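Local coordinates for extracellular solute-binding protein family 1 (Alicyclobacillus acidocaldarius subsp. acidocaldarius, PDB 4OVJ), which probably captures a small solute outside the cell and hands it to an ABC-type importer, as extracellular solute-binding proteins of family 1 generally do, at residues G30-A35 with I84-Y89; R157-Q162 with T282-E287; F188-R193 with E288-K293. All blocks are in the same frame, centred on the assembly; numbering follows the deposited sequence. Where two conformers were deposited one is given.

Contact 1 of 3, residues G30-A35 with I84-Y89; sequences GFWGDA and IMQMDY
Gly30 is gripped at both ends of its backbone by the neighbouring strand: its N donates to Ile84 O at 2.9 Å, and its O accepts from Gln86 N, also at 2.9 Å and nearly straight. The two bonds straddle Met85, a selenomethionine here, whose CA lies 4.9 Å from Gly30 CA; that is the geometry of a parallel bridge.

Beyond it, a side chain takes over from the backbone as donor. Gln86 sends its chain out with CG anti to the backbone N (chi1 -162°) and extended through the next bond, which carries the carboxamide past the end of the ladder. There NE2 donates to Trp32 O at 3.2 Å, the acceptor lying somewhat out of the amide plane. The same nitrogen stands 3.2 Å above the Trp32 ring, over its centre, with amide and indole planes 80° apart, so the amide is set on its edge over the aromatic face. OE1 passes 3.4 Å from Phe31 CB and accepts a hydrogen bond from Arg331; the amide's rotation is thus fixed from both of its polar ends.

Trp32 reaches this place by turning CG between its own N and carbonyl carbon (chi1 79°). The far rim then meets the end of the strand and the first residue after it, CH2 lying 3.6 Å from Met87 O, near the ring plane, and 3.8 Å from Asp88 CB. A leucine in its place would probably leave Gln86 NE2 without its flat platform and open a gap beside Asp88.

Strand 25-31 lies between 55-61 and 84-87, all parallel, while 84-87 also pairs antiparallel with 293-300; this order is characteristic of the N-terminal lobe of a type II periplasmic-binding-protein fold.

Contact 2 of 3, residues R157-Q162 with T282-E287; sequences RVSWQQ and TQPGGE
Thr282 and Arg157 meet methyl to guanidinium. With OG1 placed between its N and carbonyl carbon (chi1 60°), Thr282 has CG2 anti to the carbonyl carbon, and this methyl sits 3.3 Å above the guanidinium plane, over its centre. Arg157 presents that face by stretching out: CG is anti to the backbone N (chi1 -156°) and the chain stays extended to NE. The group's orientation is set by partners around its edge, NE donating to Pro280 O and NH2 forming a salt bridge with Glu288; the methyl packs on its face.

The backbones are tied beside this pair. Thr282 N donates to Val158 O at 2.8 Å, and Thr282 O accepts from Trp160 N at 2.9 Å, with the donor in the carbonyl plane. The second bond matters because Trp160 opens helix 160-174, where an amide has no earlier turn to donate to; the loop supplies the acceptor. Trp160 CD1 comes within 3.3 Å of the same oxygen, and its NE1 is hydrogen-bonded to Gln194, so the indole bridges the loop and helix 185-194.

Ser159 CB meets Pro284 CG at 3.7 Å, where the loop begins to turn. That turn, type II from Gln283 to Gly286, has Gly285 at its third position with a positive phi of 77°, a conformation favouring glycine. Gln283, bent at its second torsion, curls NE2 round to Pro284 O at 3.0 Å, with the acceptor close to its amide plane.

Ser159 OG accepts from Gln162 N at 3.0 Å, and Ser159 N returns a bond of the same length to Gln162 OE1. These reciprocal bonds define a capping box, here at a helix N-terminus that a neighbouring loop also braces.

Contact 3 of 3, residues F188-R193 with E288-K293; sequences FGYWAR and EGLYIK
Arg193 turns CG anti to its carbonyl carbon (chi1 -77°) and then bends at the third torsion (52°), which swings its guanidinium from helix 185-194 onto the backbone of Gly289. This is a buried helix-to-loop contact in the second lobe of the periplasmic-binding-protein fold, where the loop leads from strand 275-278 to strand 293-300. Arg193 NE donates to Gly289 O at 2.8 Å and 163°; the acceptor lies near the guanidinium plane, although the donor stands above the carbonyl plane. NH2 adds two weak bonds, to Leu290 O at 3.3 Å and to Gly289 O at 3.4 Å, so two successive carbonyls are clasped by one edge of the group. NH1 points on to Asp370, a salt bridge that probably balances the buried charge.

The Tyr291 ring crosses the guanidinium at a steep angle, CD1 lying 3.5 Å above its plane and toward the rim. The cation is thus bound at its edge and packed on one face.

Tyr190, whose CG is anti to the backbone N, lays its ring beside the other side of the loop: CE1 is 3.3 Å from Leu290 N and also touches Leu290 CB. Its hydroxyl is hydrogen-bonded to Pro281 O. Between the two side chains the loop comes very close to the helix, and a CB on Gly289 would fall only 2.7 Å from Tyr190 O, a clash consistent with glycine at this position.

Glu288 folds back over its own loop. OE2, also salt-bridged to Arg157, uses the anti lone pair, away from OE1, to accept from Leu290 N. A water carries the group across to the helix through a weak bond to Tyr190 OH, while donating to Glu288 OE2 at 2.9 Å and accepting from Gly289 N at 3.0 Å.

Contacts 2 and 3 are neighbours that share one loop, the run from 282 to 292 that leads into strand 293-300, and the successive helices 160-174 and 185-194; their centres are about 12 Å apart. They are joined through the Arg157-Glu288 salt bridge, and Trp160 packs on Tyr190 and Trp191. Contact 1 lies in the other lobe, its centre about 37 Å from that of contact 2 and about 26 Å from that of contact 3. Contacts 1 and 3 are buried, whereas contact 2 is partly exposed along its turn. The chemistry follows: strand pairing continued by an amide in contact 1, helix-end capping in contact 2, and an arginine clasping loop carbonyls in contact 3.

Contact 1 of 3, residues G30-A35 with I84-Y89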
# COMPACT_ATOMS: atom_id res chain seq x y z
N GLY A 30 -21.50 4.08 6.56
CA GLY A 30 -20.81 3.16 7.44
C GLY A 30 -19.31 3.18 7.19
O GLY A 30 -18.86 3.21 6.05
N PHE A 31 -18.52 3.17 8.26
CA PHE A 31 -17.07 3.09 8.13
C PHE A 31 -16.47 2.52 9.40
O PHE A 31 -17.14 2.46 10.43
CB PHE A 31 -16.46 4.45 7.75
CG PHE A 31 -16.65 5.50 8.79
CD1 PHE A 31 -17.84 6.22 8.87
CD2 PHE A 31 -15.63 5.78 9.69
CE1 PHE A 31 -18.01 7.20 9.83
CE2 PHE A 31 -15.80 6.76 10.66
CZ PHE A 31 -16.99 7.46 10.73
N TRP A 32 -15.23 2.06 9.30
CA TRP A 32 -14.48 1.54 10.44
C TRP A 32 -13.27 2.42 10.67
O TRP A 32 -12.89 3.22 9.82
CB TRP A 32 -14.02 0.10 10.21
CG TRP A 32 -12.78 -0.06 9.33
CD1 TRP A 32 -11.48 0.02 9.72
CD2 TRP A 32 -12.75 -0.31 7.92
NE1 TRP A 32 -10.64 -0.15 8.66
CE2 TRP A 32 -11.39 -0.37 7.53
CE3 TRP A 32 -13.73 -0.51 6.94
CZ2 TRP A 32 -10.98 -0.61 6.21
CZ3 TRP A 32 -13.33 -0.74 5.62
CH2 TRP A 32 -11.97 -0.78 5.27
N GLY A 33 -12.66 2.25 11.83
CA GLY A 33 -11.40 2.89 12.10
C GLY A 33 -11.07 2.93 13.57
O GLY A 33 -11.85 2.51 14.41
N ASP A 34 -9.88 3.45 13.86
CA ASP A 34 -9.52 3.81 15.22
C ASP A 34 -10.05 5.22 15.54
O ASP A 34 -10.78 5.81 14.74
CB ASP A 34 -7.99 3.70 15.42
CG ASP A 34 -7.19 4.63 14.51
OD1 ASP A 34 -7.76 5.56 13.90
OD2 ASP A 34 -5.97 4.42 14.41
N ALA A 35 -9.70 5.75 16.70
CA ALA A 35 -10.24 7.03 17.11
C ALA A 35 -9.83 8.17 16.17
O ALA A 35 -10.64 9.06 15.86
CB ALA A 35 -9.83 7.33 18.54
N ILE A 84 -23.68 4.45 1.83
CA ILE A 84 -22.26 4.46 1.51
C ILE A 84 -21.53 3.59 2.54
O ILE A 84 -21.79 3.68 3.74
CB ILE A 84 -21.67 5.88 1.53
CG1 ILE A 84 -22.38 6.77 0.50
CG2 ILE A 84 -20.17 5.83 1.25
CD1 ILE A 84 -23.53 7.56 1.08
N MSE A 85 -20.63 2.75 2.04
CA MSE A 85 -19.94 1.76 2.85
C MSE A 85 -18.48 1.89 2.58
O MSE A 85 -18.03 1.80 1.43
CB MSE A 85 -20.34 0.34 2.45
CG MSE A 85 -21.63 -0.13 3.12
SE MSE A 85 -22.20 -1.86 2.35
CE MSE A 85 -23.22 -1.09 0.86
N GLN A 86 -17.70 2.07 3.63
CA GLN A 86 -16.26 1.90 3.51
C GLN A 86 -16.03 0.39 3.31
O GLN A 86 -16.68 -0.44 3.96
CB GLN A 86 -15.54 2.44 4.73
CG GLN A 86 -14.06 2.70 4.55
CD GLN A 86 -13.53 3.44 5.75
OE1 GLN A 86 -13.66 4.66 5.86
NE2 GLN A 86 -13.00 2.71 6.69
N MSE A 87 -15.17 0.04 2.36
CA MSE A 87 -14.98 -1.34 1.94
C MSE A 87 -13.51 -1.65 1.92
O MSE A 87 -12.68 -0.76 1.76
CB MSE A 87 -15.66 -1.50 0.58
CG MSE A 87 -15.60 -2.88 -0.06
SE MSE A 87 -16.45 -4.28 1.04
CE MSE A 87 -18.10 -3.42 1.67
N ASP A 88 -13.19 -2.92 2.10
CA ASP A 88 -11.82 -3.39 2.09
C ASP A 88 -11.59 -4.37 0.93
O ASP A 88 -12.50 -5.11 0.51
CB ASP A 88 -11.46 -4.09 3.39
CG ASP A 88 -9.96 -4.39 3.48
OD1 ASP A 88 -9.17 -3.44 3.69
OD2 ASP A 88 -9.57 -5.57 3.33
N TYR A 89 -10.37 -4.38 0.43
CA TYR A 89 -9.96 -5.27 -0.67
C TYR A 89 -10.28 -6.74 -0.39
O TYR A 89 -10.66 -7.47 -1.31
CB TYR A 89 -8.47 -5.08 -0.96
CG TYR A 89 -7.99 -5.61 -2.29
CD1 TYR A 89 -8.68 -5.34 -3.47
CD2 TYR A 89 -6.83 -6.38 -2.37
CE1 TYR A 89 -8.24 -5.83 -4.69
CE2 TYR A 89 -6.37 -6.86 -3.58
CZ TYR A 89 -7.08 -6.60 -4.74
OH TYR A 89 -6.63 -7.09 -5.94

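Contact 2 of 3, residues R157-Q162 with T282-E287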
# COMPACT_ATOMS: atom_id res chain seq x y z
N ARG A 157 15.65 6.20 -10.97
CA ARG A 157 15.33 4.79 -10.87
C ARG A 157 16.42 3.97 -11.54
O ARG A 157 16.87 4.32 -12.65
CB ARG A 157 13.99 4.49 -11.48
CG ARG A 157 13.38 3.23 -10.90
CD ARG A 157 12.05 2.90 -11.56
NE ARG A 157 11.39 1.84 -10.81
CZ ARG A 157 10.30 1.20 -11.21
NH1 ARG A 157 9.72 1.54 -12.36
NH2 ARG A 157 9.79 0.24 -10.46
N VAL A 158 16.84 2.89 -10.90
CA VAL A 158 17.91 2.06 -11.43
C VAL A 158 17.52 0.60 -11.42
O VAL A 158 16.53 0.23 -10.80
CB VAL A 158 19.22 2.25 -10.63
CG1 VAL A 158 19.79 3.65 -10.83
CG2 VAL A 158 19.00 1.96 -9.16
N SER A 159 18.31 -0.23 -12.10
CA SER A 159 18.14 -1.67 -12.04
C SER A 159 18.69 -2.23 -10.74
O SER A 159 19.49 -1.58 -10.06
CB SER A 159 18.86 -2.35 -13.19
OG SER A 159 20.25 -2.22 -12.98
N TRP A 160 18.30 -3.45 -10.41
CA TRP A 160 18.83 -4.11 -9.21
C TRP A 160 20.37 -4.19 -9.24
O TRP A 160 21.03 -3.94 -8.22
CB TRP A 160 18.25 -5.52 -9.07
CG TRP A 160 16.83 -5.58 -8.64
CD1 TRP A 160 15.79 -6.06 -9.36
CD2 TRP A 160 16.29 -5.22 -7.36
NE1 TRP A 160 14.64 -5.99 -8.65
CE2 TRP A 160 14.92 -5.49 -7.40
CE3 TRP A 160 16.85 -4.69 -6.19
CZ2 TRP A 160 14.08 -5.25 -6.32
CZ3 TRP A 160 16.02 -4.46 -5.11
CH2 TRP A 160 14.65 -4.75 -5.18
N GLN A 161 20.95 -4.54 -10.38
CA GLN A 161 22.41 -4.63 -10.46
C GLN A 161 23.08 -3.26 -10.38
O GLN A 161 24.12 -3.10 -9.74
CB GLN A 161 22.83 -5.39 -11.72
CG GLN A 161 22.54 -6.90 -11.62
CD GLN A 161 23.45 -7.58 -10.61
OE1 GLN A 161 24.65 -7.31 -10.58
NE2 GLN A 161 22.88 -8.43 -9.75
N GLN A 162 22.47 -2.24 -10.99
CA GLN A 162 22.99 -0.90 -10.84
C GLN A 162 22.92 -0.43 -9.38
O GLN A 162 23.84 0.19 -8.87
CB GLN A 162 22.24 0.08 -11.74
CG GLN A 162 22.49 -0.13 -13.23
CD GLN A 162 21.52 0.63 -14.13
OE1 GLN A 162 20.43 1.03 -13.72
NE2 GLN A 162 21.90 0.79 -15.38
N THR A 282 14.49 -1.75 -10.76
CA THR A 282 13.87 -2.51 -11.81
C THR A 282 14.66 -3.76 -12.18
O THR A 282 15.85 -3.88 -11.87
CB THR A 282 13.72 -1.63 -13.07
OG1 THR A 282 15.00 -1.18 -13.51
CG2 THR A 282 12.84 -0.45 -12.78
N GLN A 283 13.98 -4.68 -12.86
CA GLN A 283 14.60 -5.88 -13.40
C GLN A 283 14.69 -5.79 -14.92
O GLN A 283 13.69 -5.85 -15.60
CB GLN A 283 13.77 -7.11 -13.04
CG GLN A 283 14.29 -8.40 -13.64
CD GLN A 283 15.72 -8.69 -13.24
OE1 GLN A 283 16.03 -8.78 -12.05
NE2 GLN A 283 16.60 -8.82 -14.22
N PRO A 284 15.92 -5.68 -15.46
CA PRO A 284 16.06 -5.71 -16.91
C PRO A 284 15.53 -7.01 -17.51
O PRO A 284 15.77 -8.09 -16.97
CB PRO A 284 17.57 -5.54 -17.10
CG PRO A 284 18.01 -4.78 -15.88
CD PRO A 284 17.17 -5.35 -14.77
N GLY A 285 14.76 -6.88 -18.59
CA GLY A 285 14.09 -8.02 -19.21
C GLY A 285 12.86 -8.47 -18.44
O GLY A 285 12.24 -9.46 -18.78
N GLY A 286 12.52 -7.74 -17.38
CA GLY A 286 11.38 -8.05 -16.54
C GLY A 286 10.13 -7.23 -16.84
O GLY A 286 10.09 -6.41 -17.76
N GLU A 287 9.10 -7.49 -16.06
CA GLU A 287 7.86 -6.74 -16.08
C GLU A 287 7.94 -5.70 -14.97
O GLU A 287 8.86 -5.73 -14.14
CB GLU A 287 6.68 -7.69 -15.85
CG GLU A 287 6.62 -8.79 -16.92
CD GLU A 287 5.39 -9.68 -16.87
OE1 GLU A 287 4.44 -9.36 -16.13
OE2 GLU A 287 5.38 -10.71 -17.59

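Contact 3 of 3, residues F188-R193 with E288-K293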
# COMPACT_ATOMS: atom_id res chain seq x y z
N PHE A 188 9.53 -9.56 -1.68
CA PHE A 188 9.63 -10.67 -2.61
C PHE A 188 8.48 -10.63 -3.64
O PHE A 188 8.69 -10.92 -4.82
CB PHE A 188 9.69 -12.03 -1.92
CG PHE A 188 9.75 -13.15 -2.91
CD1 PHE A 188 10.80 -13.23 -3.81
CD2 PHE A 188 8.71 -14.06 -3.01
CE1 PHE A 188 10.82 -14.20 -4.79
CE2 PHE A 188 8.74 -15.04 -3.98
CZ PHE A 188 9.79 -15.11 -4.87
N GLY A 189 7.28 -10.26 -3.20
CA GLY A 189 6.16 -10.11 -4.11
C GLY A 189 6.46 -9.18 -5.28
O GLY A 189 6.11 -9.46 -6.41
N TYR A 190 7.13 -8.08 -4.97
CA TYR A 190 7.60 -7.11 -5.96
C TYR A 190 8.56 -7.76 -6.96
O TYR A 190 8.37 -7.67 -8.17
CB TYR A 190 8.23 -5.92 -5.24
CG TYR A 190 8.84 -4.87 -6.12
CD1 TYR A 190 8.05 -3.91 -6.75
CD2 TYR A 190 10.21 -4.82 -6.32
CE1 TYR A 190 8.63 -2.95 -7.56
CE2 TYR A 190 10.79 -3.87 -7.13
CZ TYR A 190 10.00 -2.93 -7.73
OH TYR A 190 10.57 -1.99 -8.54
N TRP A 191 9.57 -8.46 -6.46
CA TRP A 191 10.50 -9.23 -7.28
C TRP A 191 9.81 -10.28 -8.14
O TRP A 191 10.10 -10.39 -9.33
CB TRP A 191 11.53 -9.90 -6.35
CG TRP A 191 12.62 -10.70 -7.02
CD1 TRP A 191 12.54 -11.98 -7.46
CD2 TRP A 191 13.96 -10.27 -7.27
NE1 TRP A 191 13.74 -12.37 -7.98
CE2 TRP A 191 14.64 -11.35 -7.87
CE3 TRP A 191 14.66 -9.08 -7.02
CZ2 TRP A 191 15.98 -11.27 -8.24
CZ3 TRP A 191 16.01 -9.01 -7.40
CH2 TRP A 191 16.64 -10.09 -8.01
N ALA A 192 8.90 -11.03 -7.55
CA ALA A 192 8.19 -12.06 -8.28
C ALA A 192 7.43 -11.45 -9.44
O ALA A 192 7.46 -11.98 -10.55
CB ALA A 192 7.24 -12.82 -7.39
N ARG A 193 6.75 -10.34 -9.19
CA ARG A 193 5.98 -9.66 -10.24
C ARG A 193 6.88 -9.20 -11.39
O ARG A 193 6.50 -9.29 -12.56
CB ARG A 193 5.18 -8.50 -9.66
CG ARG A 193 3.93 -8.93 -8.90
CD ARG A 193 3.40 -7.81 -8.02
NE ARG A 193 3.21 -6.54 -8.74
CZ ARG A 193 2.08 -6.10 -9.32
NH1 ARG A 193 0.97 -6.82 -9.32
NH2 ARG A 193 2.07 -4.92 -9.93
N GLU A 288 6.97 -4.79 -14.92
CA GLU A 288 6.92 -3.83 -13.83
C GLU A 288 6.42 -4.51 -12.57
O GLU A 288 5.34 -5.12 -12.56
CB GLU A 288 6.02 -2.64 -14.19
CG GLU A 288 5.89 -1.58 -13.09
CD GLU A 288 7.23 -1.01 -12.65
OE1 GLU A 288 7.88 -0.34 -13.47
OE2 GLU A 288 7.64 -1.23 -11.47
N GLY A 289 7.21 -4.42 -11.50
CA GLY A 289 6.82 -4.96 -10.21
C GLY A 289 5.91 -4.06 -9.40
O GLY A 289 5.13 -4.54 -8.58
N LEU A 290 6.02 -2.75 -9.60
CA LEU A 290 5.38 -1.81 -8.70
C LEU A 290 3.86 -1.84 -8.88
O LEU A 290 3.36 -1.93 -10.00
CB LEU A 290 5.89 -0.40 -8.95
CG LEU A 290 5.64 0.63 -7.84
CD1 LEU A 290 6.35 0.26 -6.55
CD2 LEU A 290 6.08 2.00 -8.33
N TYR A 291 3.17 -1.76 -7.76
CA TYR A 291 1.72 -1.58 -7.72
C TYR A 291 1.43 -0.54 -6.65
O TYR A 291 2.24 -0.27 -5.77
CB TYR A 291 0.99 -2.88 -7.36
CG TYR A 291 1.45 -3.48 -6.05
CD1 TYR A 291 2.62 -4.24 -5.98
CD2 TYR A 291 0.75 -3.25 -4.87
CE1 TYR A 291 3.06 -4.77 -4.78
CE2 TYR A 291 1.18 -3.79 -3.67
CZ TYR A 291 2.34 -4.53 -3.63
OH TYR A 291 2.77 -5.06 -2.44
N ILE A 292 0.24 0.04 -6.74
CA ILE A 292 -0.26 0.93 -5.72
C ILE A 292 -1.23 0.13 -4.87
O ILE A 292 -2.15 -0.48 -5.39
CB ILE A 292 -1.00 2.15 -6.33
CG1 ILE A 292 -0.18 2.79 -7.44
CG2 ILE A 292 -1.32 3.16 -5.24
CD1 ILE A 292 1.21 3.23 -7.04
N LYS A 293 -1.04 0.15 -3.56
CA LYS A 293 -1.92 -0.58 -2.66
C LYS A 293 -3.06 0.35 -2.27
O LYS A 293 -2.81 1.43 -1.75
CB LYS A 293 -1.15 -1.00 -1.42
CG LYS A 293 -1.95 -1.80 -0.41
CD LYS A 293 -1.05 -2.22 0.75
CE LYS A 293 -1.87 -2.62 1.97
NZ LYS A 293 -2.51 -3.94 1.76
O HOH W 1 9.86 -3.13 -11.65